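Local coordinates for protein thermotoga maritima TmcAL (Thermotoga maritima, PDB 5Y0T) that belongs to the HIGH nucleotidyl transferase family and binds adenosine-5'-rp-alpha-thio-triphosphate in a pocket at the C-terminal ends of parallel strands of its Rossmann-like core, at residues K2-V7 against D98-S103; G80-G85 against D169-E174; N106-L111 against F188-R193. All blocks are in the same frame, centred on the assembly; numbering follows the deposited sequence.

Contact 1. Residues K2-V7 against D98-S103; sequences KVLGVV and DVVFGS. With TAT (adenosine-5'-rp-alpha-thio-triphosphate), chain E.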
loop_
_atom_site.group_PDB
_atom_site.type_symbol
_atom_site.label_atom_id
_atom_site.label_comp_id
_atom_site.label_asym_id
_atom_site.label_seq_id
_atom_site.Cartn_x
_atom_site.Cartn_y
_atom_site.Cartn_z
ATOM N N LYS A 2 12.940 -35.196 -28.570
ATOM C CA LYS A 2 11.821 -34.867 -27.694
ATOM C C LYS A 2 12.216 -34.038 -26.471
ATOM O O LYS A 2 13.211 -34.337 -25.795
ATOM C CB LYS A 2 11.125 -36.149 -27.237
ATOM C CG LYS A 2 10.368 -36.887 -28.338
ATOM C CD LYS A 2 9.537 -38.031 -27.756
ATOM C CE LYS A 2 8.766 -38.772 -28.825
ATOM N NZ LYS A 2 7.877 -39.817 -28.227
ATOM N N VAL A 3 11.406 -33.020 -26.177
ATOM C CA VAL A 3 11.589 -32.196 -24.991
ATOM C C VAL A 3 10.291 -32.099 -24.213
ATOM O O VAL A 3 9.272 -31.633 -24.725
ATOM C CB VAL A 3 12.073 -30.769 -25.335
ATOM C CG1 VAL A 3 12.153 -29.921 -24.059
ATOM C CG2 VAL A 3 13.436 -30.828 -26.039
ATOM N N LEU A 4 10.340 -32.550 -22.968
ATOM C CA LEU A 4 9.191 -32.512 -22.079
ATOM C C LEU A 4 9.041 -31.148 -21.418
ATOM O O LEU A 4 9.998 -30.664 -20.812
ATOM C CB LEU A 4 9.346 -33.566 -20.990
ATOM C CG LEU A 4 8.322 -33.541 -19.856
ATOM C CD1 LEU A 4 6.917 -33.831 -20.429
ATOM C CD2 LEU A 4 8.724 -34.551 -18.783
ATOM N N GLY A 5 7.883 -30.508 -21.578
ATOM C CA GLY A 5 7.538 -29.346 -20.760
ATOM C C GLY A 5 6.567 -29.736 -19.649
ATOM O O GLY A 5 5.665 -30.566 -19.866
ATOM N N VAL A 6 6.679 -29.080 -18.499
ATOM C CA VAL A 6 5.722 -29.265 -17.412
ATOM C C VAL A 6 5.396 -27.893 -16.812
ATOM O O VAL A 6 6.257 -27.001 -16.741
ATOM C CB VAL A 6 6.222 -30.244 -16.311
ATOM C CG1 VAL A 6 6.431 -31.672 -16.893
ATOM C CG2 VAL A 6 7.513 -29.756 -15.633
ATOM N N VAL A 7 4.135 -27.737 -16.421
ATOM C CA VAL A 7 3.620 -26.504 -15.818
ATOM C C VAL A 7 3.468 -26.756 -14.333
ATOM O O VAL A 7 2.774 -27.689 -13.947
ATOM C CB VAL A 7 2.260 -26.105 -16.415
ATOM C CG1 VAL A 7 1.729 -24.808 -15.741
ATOM C CG2 VAL A 7 2.375 -25.945 -17.937
ATOM N N ASP A 98 6.360 -32.063 -26.054
ATOM C CA ASP A 98 5.416 -32.838 -25.263
ATOM C C ASP A 98 5.181 -32.168 -23.930
ATOM O O ASP A 98 6.122 -31.750 -23.269
ATOM C CB ASP A 98 5.914 -34.266 -24.991
ATOM C CG ASP A 98 6.014 -35.116 -26.238
ATOM O OD1 ASP A 98 7.072 -35.076 -26.904
ATOM O OD2 ASP A 98 5.045 -35.852 -26.533
ATOM N N VAL A 99 3.923 -32.105 -23.523
ATOM C CA VAL A 99 3.583 -31.621 -22.192
ATOM C C VAL A 99 2.724 -32.659 -21.482
ATOM O O VAL A 99 1.791 -33.213 -22.073
ATOM C CB VAL A 99 2.839 -30.261 -22.250
ATOM C CG1 VAL A 99 2.195 -29.940 -20.901
ATOM C CG2 VAL A 99 3.805 -29.153 -22.664
ATOM N N VAL A 100 3.069 -32.941 -20.230
ATOM C CA VAL A 100 2.362 -33.914 -19.407
ATOM C C VAL A 100 1.795 -33.241 -18.158
ATOM O O VAL A 100 2.540 -32.607 -17.407
ATOM C CB VAL A 100 3.294 -35.059 -18.955
ATOM C CG1 VAL A 100 2.531 -36.051 -18.095
ATOM C CG2 VAL A 100 3.926 -35.759 -20.159
ATOM N N PHE A 101 0.496 -33.377 -17.923
ATOM C CA PHE A 101 -0.079 -32.825 -16.695
ATOM C C PHE A 101 -0.824 -33.898 -15.913
ATOM O O PHE A 101 -1.365 -34.824 -16.504
ATOM C CB PHE A 101 -1.017 -31.646 -17.005
ATOM C CG PHE A 101 -2.102 -31.965 -18.016
ATOM C CD1 PHE A 101 -1.936 -31.629 -19.356
ATOM C CD2 PHE A 101 -3.291 -32.555 -17.623
ATOM C CE1 PHE A 101 -2.927 -31.917 -20.288
ATOM C CE2 PHE A 101 -4.285 -32.838 -18.548
ATOM C CZ PHE A 101 -4.094 -32.518 -19.884
ATOM N N GLY A 102 -0.860 -33.755 -14.588
ATOM C CA GLY A 102 -1.615 -34.657 -13.743
ATOM C C GLY A 102 -3.101 -34.442 -13.945
ATOM O O GLY A 102 -3.551 -33.310 -14.145
ATOM N N SER A 103 -3.859 -35.533 -13.887
ATOM C CA SER A 103 -5.278 -35.523 -14.240
ATOM C C SER A 103 -6.086 -36.423 -13.303
ATOM O O SER A 103 -5.631 -37.505 -12.923
ATOM C CB SER A 103 -5.431 -35.960 -15.705
ATOM O OG SER A 103 -6.739 -36.396 -16.014
HETATM N N1 TAT E . -0.165 -37.415 -8.337
HETATM C C2 TAT E . 0.148 -37.186 -9.627
HETATM N N3 TAT E . 0.454 -35.970 -10.111
HETATM C C4 TAT E . 0.463 -34.886 -9.298
HETATM C C5 TAT E . 0.151 -35.056 -7.875
HETATM C C6 TAT E . -0.183 -36.426 -7.421
HETATM N N6 TAT E . -0.489 -36.676 -6.125
HETATM N N7 TAT E . 0.244 -33.835 -7.308
HETATM C C8 TAT E . 0.597 -32.953 -8.279
HETATM N N9 TAT E . 0.726 -33.587 -9.461
HETATM P PA TAT E . 1.556 -28.195 -9.188
HETATM P PB TAT E . -0.897 -28.970 -7.766
HETATM P PG TAT E . -1.668 -29.865 -5.128
HETATM C "C1'" TAT E . 1.082 -32.956 -10.752
HETATM O O1A TAT E . -0.928 -30.801 -4.189
HETATM O O1B TAT E . -1.843 -27.822 -7.577
HETATM S S1G TAT E . 0.681 -27.187 -10.603
HETATM C "C2'" TAT E . 0.067 -31.868 -11.097
HETATM O "O2'" TAT E . -1.139 -32.411 -11.633
HETATM O O2A TAT E . 2.871 -27.662 -8.643
HETATM O O2B TAT E . -1.222 -30.027 -8.789
HETATM O O2G TAT E . -1.869 -28.483 -4.538
HETATM C "C3'" TAT E . 0.845 -31.025 -12.083
HETATM O "O3'" TAT E . 0.755 -31.570 -13.413
HETATM O O3A TAT E . 0.604 -28.395 -7.898
HETATM O O3B TAT E . -0.615 -29.681 -6.337
HETATM O O3G TAT E . -2.908 -30.421 -5.786
HETATM C "C4'" TAT E . 2.281 -31.155 -11.583
HETATM O "O4'" TAT E . 2.331 -32.277 -10.693
HETATM C "C5'" TAT E . 2.734 -29.906 -10.818
HETATM O "O5'" TAT E . 1.817 -29.679 -9.747
HETATM O O HOH W 1 2.361 -29.886 -17.148
#
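Leu4 and Val100 meet across two neighbouring parallel strands, 3-7 and 98-103. Two backbone bonds join the strands. Asp98 N gives a longer one to Val3 O at 3.2 Å, and Gly5 N gives a straighter one to Asp98 O at 2.7 Å. The Leu4 side chain can be followed outward. Its CB leaves on the same face of the sheet as that of Asp98. CG lies anti to the backbone N (chi1 172°), and this directs the branch toward the second strand. CD1 then touches Val100 CG2 at 3.6 Å and lies equally near the carbonyl oxygen of Asp98. Helix 15-28 packs on these side chains through Ala24. On the other face, Val99 sets CB and both methyls around Gly5 O, with CG2 at 3.6 Å from that oxygen. The carboxylate of Asp98 is buried, and His189 and Arg187 hold its two oxygens. Further along, the strands diverge at an angle of 38°. A water bridges the gap, giving a hydrogen to Val100 O at 2.7 Å and accepting one from Val7 N. Past this opening, Gly102 N makes a nearly linear bond to O3' of adenosine-5'-rp-alpha-thio-triphosphate, 3.0 Å long. Nucleotide binding where parallel strands part at their C-terminal ends is typical of the Rossmann-like fold of the HUP clan.

Contact 2. Residues G80-G85 against D169-E174; sequences GGFAFG and DILGVE
Ala83 and Glu174 meet where two helices of the Rossmann-like nucleotide-binding fold pack together. The segments 80-85 and 169-174 cross at -50°, with axes 8.9 Å apart at closest approach. Ala83 CB points toward the other helix and lies 3.5 Å from Glu174 CB. One turn earlier, Gly80 brings bare backbone to the interface. Its CA is 3.8 Å from Glu174 CD, so the carboxylate group lies against the main chain. A second apolar contact lies to the other side of Ala83. There Leu171 CD2 reaches Phe82 CD1 at 3.8 Å, approaching the ring obliquely. Phe82 has CG anti to its backbone N (chi1 175°), which carries the ring out to meet this methyl. No direct hydrogen bond joins the two segments.

The next shell sets these groups in place. Tyr175, the residue after Glu174, packs on both Phe82 and Ala83. Phe82 also touches Glu9 and Gln43 from loops, and the nearest atoms of its side chain and TAT are about 5 Å apart. The Glu174 chain bends at chi2 (-75°) and folds back along Gly80. Its OE2 forms a salt bridge with Arg143 of helix 139-153, which probably stabilises the negative charge in this buried place. On the far side of helix 167-182, Val173 packs on Leu111, Val114 and Leu118 of helix 108-120. A water links the two segments instead of a direct bond. It donates to Glu174 OE1 at 2.7 Å and to Gly80 O at 3.2 Å.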
loop_
_atom_site.group_PDB
_atom_site.type_symbol
_atom_site.label_atom_id
_atom_site.label_comp_id
_atom_site.label_asym_id
_atom_site.label_seq_id
_atom_site.Cartn_x
_atom_site.Cartn_y
_atom_site.Cartn_z
ATOM N N GLY A 80 -7.832 -20.217 -16.917
ATOM C CA GLY A 80 -7.726 -19.809 -18.314
ATOM C C GLY A 80 -6.477 -18.982 -18.600
ATOM O O GLY A 80 -5.700 -19.283 -19.519
ATOM N N GLY A 81 -6.273 -17.932 -17.812
ATOM C CA GLY A 81 -5.120 -17.074 -18.003
ATOM C C GLY A 81 -3.817 -17.757 -17.636
ATOM O O GLY A 81 -2.798 -17.579 -18.306
ATOM N N PHE A 82 -3.850 -18.524 -16.550
ATOM C CA PHE A 82 -2.683 -19.273 -16.077
ATOM C C PHE A 82 -2.203 -20.226 -17.175
ATOM O O PHE A 82 -1.013 -20.257 -17.543
ATOM C CB PHE A 82 -3.064 -20.029 -14.790
ATOM C CG PHE A 82 -1.992 -20.947 -14.256
ATOM C CD1 PHE A 82 -1.897 -22.265 -14.695
ATOM C CD2 PHE A 82 -1.121 -20.512 -13.270
ATOM C CE1 PHE A 82 -0.933 -23.127 -14.173
ATOM C CE2 PHE A 82 -0.138 -21.375 -12.748
ATOM C CZ PHE A 82 -0.055 -22.684 -13.203
ATOM N N ALA A 83 -3.146 -20.983 -17.716
ATOM C CA ALA A 83 -2.833 -21.961 -18.745
ATOM C C ALA A 83 -2.295 -21.272 -19.985
ATOM O O ALA A 83 -1.357 -21.748 -20.614
ATOM C CB ALA A 83 -4.072 -22.790 -19.092
ATOM N N PHE A 84 -2.893 -20.142 -20.332
ATOM C CA PHE A 84 -2.520 -19.470 -21.566
ATOM C C PHE A 84 -1.084 -18.981 -21.488
ATOM O O PHE A 84 -0.316 -19.147 -22.431
ATOM C CB PHE A 84 -3.449 -18.301 -21.857
ATOM C CG PHE A 84 -3.047 -17.505 -23.071
ATOM C CD1 PHE A 84 -3.248 -18.018 -24.347
ATOM C CD2 PHE A 84 -2.483 -16.237 -22.933
ATOM C CE1 PHE A 84 -2.890 -17.285 -25.481
ATOM C CE2 PHE A 84 -2.123 -15.494 -24.056
ATOM C CZ PHE A 84 -2.329 -16.015 -25.329
ATOM N N GLY A 85 -0.736 -18.364 -20.361
ATOM C CA GLY A 85 0.627 -17.918 -20.141
ATOM C C GLY A 85 1.611 -19.073 -20.157
ATOM O O GLY A 85 2.659 -18.998 -20.777
ATOM N N ASP A 169 -8.256 -31.366 -14.309
ATOM C CA ASP A 169 -8.765 -31.634 -15.656
ATOM C C ASP A 169 -9.255 -30.346 -16.329
ATOM O O ASP A 169 -9.067 -30.171 -17.527
ATOM C CB ASP A 169 -9.861 -32.713 -15.607
ATOM C CG ASP A 169 -9.269 -34.126 -15.606
ATOM O OD1 ASP A 169 -8.042 -34.233 -15.831
ATOM O OD2 ASP A 169 -10.001 -35.125 -15.406
ATOM N N ILE A 170 -9.857 -29.436 -15.563
ATOM C CA ILE A 170 -10.175 -28.104 -16.088
ATOM C C ILE A 170 -8.931 -27.405 -16.643
ATOM O O ILE A 170 -8.933 -26.893 -17.773
ATOM C CB ILE A 170 -10.768 -27.194 -15.011
ATOM C CG1 ILE A 170 -12.042 -27.803 -14.440
ATOM C CG2 ILE A 170 -11.044 -25.800 -15.583
ATOM C CD1 ILE A 170 -12.503 -27.141 -13.152
ATOM N N LEU A 171 -7.884 -27.358 -15.826
ATOM C CA LEU A 171 -6.598 -26.824 -16.261
ATOM C C LEU A 171 -6.122 -27.503 -17.534
ATOM O O LEU A 171 -5.640 -26.842 -18.456
ATOM C CB LEU A 171 -5.543 -26.989 -15.166
ATOM C CG LEU A 171 -5.378 -25.837 -14.187
ATOM C CD1 LEU A 171 -4.465 -26.260 -13.055
ATOM C CD2 LEU A 171 -4.809 -24.619 -14.912
ATOM N N GLY A 172 -6.231 -28.831 -17.565
ATOM C CA GLY A 172 -5.832 -29.608 -18.728
ATOM C C GLY A 172 -6.502 -29.148 -20.006
ATOM O O GLY A 172 -5.851 -28.989 -21.045
ATOM N N VAL A 173 -7.811 -28.942 -19.936
ATOM C CA VAL A 173 -8.561 -28.473 -21.093
ATOM C C VAL A 173 -8.049 -27.097 -21.491
ATOM O O VAL A 173 -7.867 -26.811 -22.673
ATOM C CB VAL A 173 -10.093 -28.436 -20.794
ATOM C CG1 VAL A 173 -10.837 -27.547 -21.786
ATOM C CG2 VAL A 173 -10.647 -29.853 -20.808
ATOM N N GLU A 174 -7.778 -26.254 -20.501
ATOM C CA GLU A 174 -7.296 -24.911 -20.801
ATOM C C GLU A 174 -5.890 -24.930 -21.417
ATOM O O GLU A 174 -5.606 -24.102 -22.277
ATOM C CB GLU A 174 -7.301 -24.036 -19.552
ATOM C CG GLU A 174 -8.700 -23.827 -18.912
ATOM C CD GLU A 174 -9.600 -22.866 -19.681
ATOM O OE1 GLU A 174 -9.259 -22.473 -20.810
ATOM O OE2 GLU A 174 -10.673 -22.502 -19.147
HETATM O O HOH W 2 -7.349 -20.781 -21.806
#

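Contact 3. Residues N106-L111 against F188-R193; sequences NDIEFL and FHTIKR. With TAT (adenosine-5'-rp-alpha-thio-triphosphate), chain E.
Phe188 and Ile108 touch where strand 188-192 begins to pass the first turn of helix 108-120. Ile108 CD1 lies 3.7 Å from the carbonyl oxygen of Phe188 and a little farther from its CB. The Phe188 ring turns away, to Tyr175 and Ala179 of helix 167-182. His189 leaves on the other side of the strand and touches Leu27 of helix 15-28. Thr190 comes next and is central to the contact. Its CG2 touches two methyls of the helix, 3.7 Å from Ile108 CD1 and 3.9 Å from Leu111 CD1. With chi1 at 67°, OG1 stands between the backbone N and the carbonyl carbon and turns toward Asn106. The helix start beside it is fixed by Asp107, the N-cap residue. Its OD1 accepts from Phe110 N at 3.2 Å, from above the carboxylate plane, while OD2 forms a salt bridge with Lys163.

Ile191 leaves on the opposite side from Thr190, and its CD1 meets adenine N3 of TAT at 3.6 Å. Lys192 lays CB and CD against Asn106 CB. Its chain then bends back, and NZ donates to Arg193 O at 2.8 Å. Arg193 ends the segment. NH2 bonds to O3G and NH1 to O2B, each at 2.8 Å, and NH1 adds a weak bond to O2'. One face of its guanidinium lies over the N7 and C5 side of the adenine, and PG stands at its edge, in plane. The strand thus joins a capped helix to the pocket of TAT, a site characteristic of the Rossmann-like HUP fold.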
loop_
_atom_site.group_PDB
_atom_site.type_symbol
_atom_site.label_atom_id
_atom_site.label_comp_id
_atom_site.label_asym_id
_atom_site.label_seq_id
_atom_site.Cartn_x
_atom_site.Cartn_y
_atom_site.Cartn_z
ATOM N N ASN A 106 -7.464 -38.986 -15.966
ATOM C CA ASN A 106 -6.428 -39.559 -16.838
ATOM C C ASN A 106 -7.013 -39.916 -18.214
ATOM O O ASN A 106 -6.677 -40.947 -18.816
ATOM C CB ASN A 106 -5.791 -40.799 -16.186
ATOM C CG ASN A 106 -4.478 -41.200 -16.848
ATOM O OD1 ASN A 106 -3.743 -40.353 -17.361
ATOM N ND2 ASN A 106 -4.192 -42.501 -16.861
ATOM N N ASP A 107 -7.937 -39.083 -18.686
ATOM C CA ASP A 107 -8.572 -39.320 -19.978
ATOM C C ASP A 107 -8.222 -38.189 -20.947
ATOM O O ASP A 107 -8.968 -37.211 -21.048
ATOM C CB ASP A 107 -10.089 -39.404 -19.758
ATOM C CG ASP A 107 -10.854 -39.890 -20.975
ATOM O OD1 ASP A 107 -10.293 -39.904 -22.091
ATOM O OD2 ASP A 107 -12.045 -40.238 -20.795
ATOM N N ILE A 108 -7.191 -38.384 -21.765
ATOM C CA ILE A 108 -6.672 -37.280 -22.568
ATOM C C ILE A 108 -7.602 -37.028 -23.752
ATOM O O ILE A 108 -7.765 -35.894 -24.203
ATOM C CB ILE A 108 -5.237 -37.555 -23.081
ATOM C CG1 ILE A 108 -4.709 -36.362 -23.872
ATOM C CG2 ILE A 108 -5.190 -38.833 -23.929
ATOM C CD1 ILE A 108 -4.395 -35.152 -23.020
ATOM N N GLU A 109 -8.217 -38.096 -24.243
ATOM C CA GLU A 109 -9.115 -37.996 -25.390
ATOM C C GLU A 109 -10.341 -37.159 -25.052
ATOM O O GLU A 109 -10.765 -36.333 -25.853
ATOM C CB GLU A 109 -9.545 -39.381 -25.869
ATOM C CG GLU A 109 -8.422 -40.185 -26.491
ATOM C CD GLU A 109 -8.922 -41.130 -27.568
ATOM O OE1 GLU A 109 -10.126 -41.065 -27.910
ATOM O OE2 GLU A 109 -8.109 -41.935 -28.072
ATOM N N PHE A 110 -10.891 -37.362 -23.856
ATOM C CA PHE A 110 -12.018 -36.547 -23.402
ATOM C C PHE A 110 -11.619 -35.069 -23.323
ATOM O O PHE A 110 -12.345 -34.190 -23.808
ATOM C CB PHE A 110 -12.550 -37.033 -22.043
ATOM C CG PHE A 110 -13.487 -36.048 -21.382
ATOM C CD1 PHE A 110 -14.785 -35.893 -21.838
ATOM C CD2 PHE A 110 -13.055 -35.257 -20.329
ATOM C CE1 PHE A 110 -15.647 -34.971 -21.248
ATOM C CE2 PHE A 110 -13.900 -34.331 -19.738
ATOM C CZ PHE A 110 -15.205 -34.188 -20.199
ATOM N N LEU A 111 -10.449 -34.788 -22.753
ATOM C CA LEU A 111 -10.031 -33.395 -22.567
ATOM C C LEU A 111 -9.776 -32.708 -23.911
ATOM O O LEU A 111 -10.086 -31.532 -24.095
ATOM C CB LEU A 111 -8.777 -33.325 -21.698
ATOM C CG LEU A 111 -8.922 -33.969 -20.319
ATOM C CD1 LEU A 111 -7.629 -33.804 -19.523
ATOM C CD2 LEU A 111 -10.100 -33.358 -19.571
ATOM N N PHE A 188 0.016 -33.227 -25.958
ATOM C CA PHE A 188 -0.374 -33.226 -24.544
ATOM C C PHE A 188 -0.686 -34.636 -24.043
ATOM O O PHE A 188 -1.166 -35.484 -24.796
ATOM C CB PHE A 188 -1.576 -32.286 -24.308
ATOM C CG PHE A 188 -1.205 -30.826 -24.381
ATOM C CD1 PHE A 188 -1.224 -30.153 -25.595
ATOM C CD2 PHE A 188 -0.776 -30.153 -23.253
ATOM C CE1 PHE A 188 -0.853 -28.818 -25.668
ATOM C CE2 PHE A 188 -0.397 -28.812 -23.309
ATOM C CZ PHE A 188 -0.437 -28.143 -24.512
ATOM N N HIS A 189 -0.350 -34.897 -22.786
ATOM C CA HIS A 189 -0.549 -36.221 -22.185
ATOM C C HIS A 189 -1.060 -36.029 -20.767
ATOM O O HIS A 189 -0.679 -35.074 -20.115
ATOM C CB HIS A 189 0.746 -37.028 -22.116
ATOM C CG HIS A 189 1.539 -37.034 -23.382
ATOM N ND1 HIS A 189 1.594 -38.129 -24.215
ATOM C CD2 HIS A 189 2.329 -36.088 -23.946
ATOM C CE1 HIS A 189 2.376 -37.855 -25.245
ATOM N NE2 HIS A 189 2.825 -36.620 -25.112
ATOM N N THR A 190 -1.881 -36.958 -20.290
ATOM C CA THR A 190 -2.279 -36.987 -18.886
ATOM C C THR A 190 -1.523 -38.090 -18.173
ATOM O O THR A 190 -1.142 -39.085 -18.788
ATOM C CB THR A 190 -3.799 -37.263 -18.686
ATOM O OG1 THR A 190 -4.100 -38.601 -19.120
ATOM C CG2 THR A 190 -4.648 -36.295 -19.465
ATOM N N ILE A 191 -1.275 -37.895 -16.882
ATOM C CA ILE A 191 -1.011 -39.024 -16.008
ATOM C C ILE A 191 -2.015 -38.962 -14.861
ATOM O O ILE A 191 -2.515 -37.890 -14.525
ATOM C CB ILE A 191 0.455 -39.037 -15.481
ATOM C CG1 ILE A 191 0.819 -37.732 -14.755
ATOM C CG2 ILE A 191 1.420 -39.305 -16.630
ATOM C CD1 ILE A 191 0.697 -37.823 -13.246
ATOM N N LYS A 192 -2.319 -40.118 -14.276
ATOM C CA LYS A 192 -3.297 -40.179 -13.200
ATOM C C LYS A 192 -2.777 -39.569 -11.897
ATOM O O LYS A 192 -1.731 -39.979 -11.398
ATOM C CB LYS A 192 -3.704 -41.632 -12.931
ATOM C CG LYS A 192 -4.746 -41.775 -11.813
ATOM C CD LYS A 192 -6.148 -41.392 -12.295
ATOM C CE LYS A 192 -7.190 -41.561 -11.181
ATOM N NZ LYS A 192 -7.094 -40.435 -10.187
ATOM N N ARG A 193 -3.519 -38.625 -11.325
ATOM C CA ARG A 193 -3.211 -38.156 -9.968
ATOM C C ARG A 193 -3.573 -39.195 -8.936
ATOM O O ARG A 193 -4.634 -39.806 -9.025
ATOM C CB ARG A 193 -3.946 -36.860 -9.644
ATOM C CG ARG A 193 -3.436 -35.665 -10.425
ATOM C CD ARG A 193 -4.255 -34.432 -10.105
ATOM N NE ARG A 193 -4.203 -34.112 -8.684
ATOM C CZ ARG A 193 -3.414 -33.176 -8.163
ATOM N NH1 ARG A 193 -2.610 -32.465 -8.955
ATOM N NH2 ARG A 193 -3.433 -32.949 -6.853
HETATM N N1 TAT E . -0.165 -37.415 -8.337
HETATM C C2 TAT E . 0.148 -37.186 -9.627
HETATM N N3 TAT E . 0.454 -35.970 -10.111
HETATM C C4 TAT E . 0.463 -34.886 -9.298
HETATM C C5 TAT E . 0.151 -35.056 -7.875
HETATM C C6 TAT E . -0.183 -36.426 -7.421
HETATM N N6 TAT E . -0.489 -36.676 -6.125
HETATM N N7 TAT E . 0.244 -33.835 -7.308
HETATM C C8 TAT E . 0.597 -32.953 -8.279
HETATM N N9 TAT E . 0.726 -33.587 -9.461
HETATM P PA TAT E . 1.556 -28.195 -9.188
HETATM P PB TAT E . -0.897 -28.970 -7.766
HETATM P PG TAT E . -1.668 -29.865 -5.128
HETATM C "C1'" TAT E . 1.082 -32.956 -10.752
HETATM O O1A TAT E . -0.928 -30.801 -4.189
HETATM O O1B TAT E . -1.843 -27.822 -7.577
HETATM S S1G TAT E . 0.681 -27.187 -10.603
HETATM C "C2'" TAT E . 0.067 -31.868 -11.097
HETATM O "O2'" TAT E . -1.139 -32.411 -11.633
HETATM O O2A TAT E . 2.871 -27.662 -8.643
HETATM O O2B TAT E . -1.222 -30.027 -8.789
HETATM O O2G TAT E . -1.869 -28.483 -4.538
HETATM C "C3'" TAT E . 0.845 -31.025 -12.083
HETATM O "O3'" TAT E . 0.755 -31.570 -13.413
HETATM O O3A TAT E . 0.604 -28.395 -7.898
HETATM O O3B TAT E . -0.615 -29.681 -6.337
HETATM O O3G TAT E . -2.908 -30.421 -5.786
HETATM C "C4'" TAT E . 2.281 -31.155 -11.583
HETATM O "O4'" TAT E . 2.331 -32.277 -10.693
HETATM C "C5'" TAT E . 2.734 -29.906 -10.818
HETATM O "O5'" TAT E . 1.817 -29.679 -9.747
#

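From the N terminus, strand 3-8 is the first element used. Contact 1 closes a long loop when strand 98-103 returns beside it. Helix 79-92 lies within that loop and pairs later with helix 167-182, so contact 2 crosses contact 1. Contact 3 opens after contact 1 has closed and ends beyond contact 2, crossing it as well. Strand 98-103 lies between strands 3-8 and 187-192, and its side chains touch the other two contacts. Phe101 packs on Gly172, Thr190 and Leu111, and Ser103 OG reaches Asp169. Val7 meets Phe82. Together the three contacts tie the sheet to helices 79-92, 108-120 and 167-182. Contacts 1 and 3 both touch TAT.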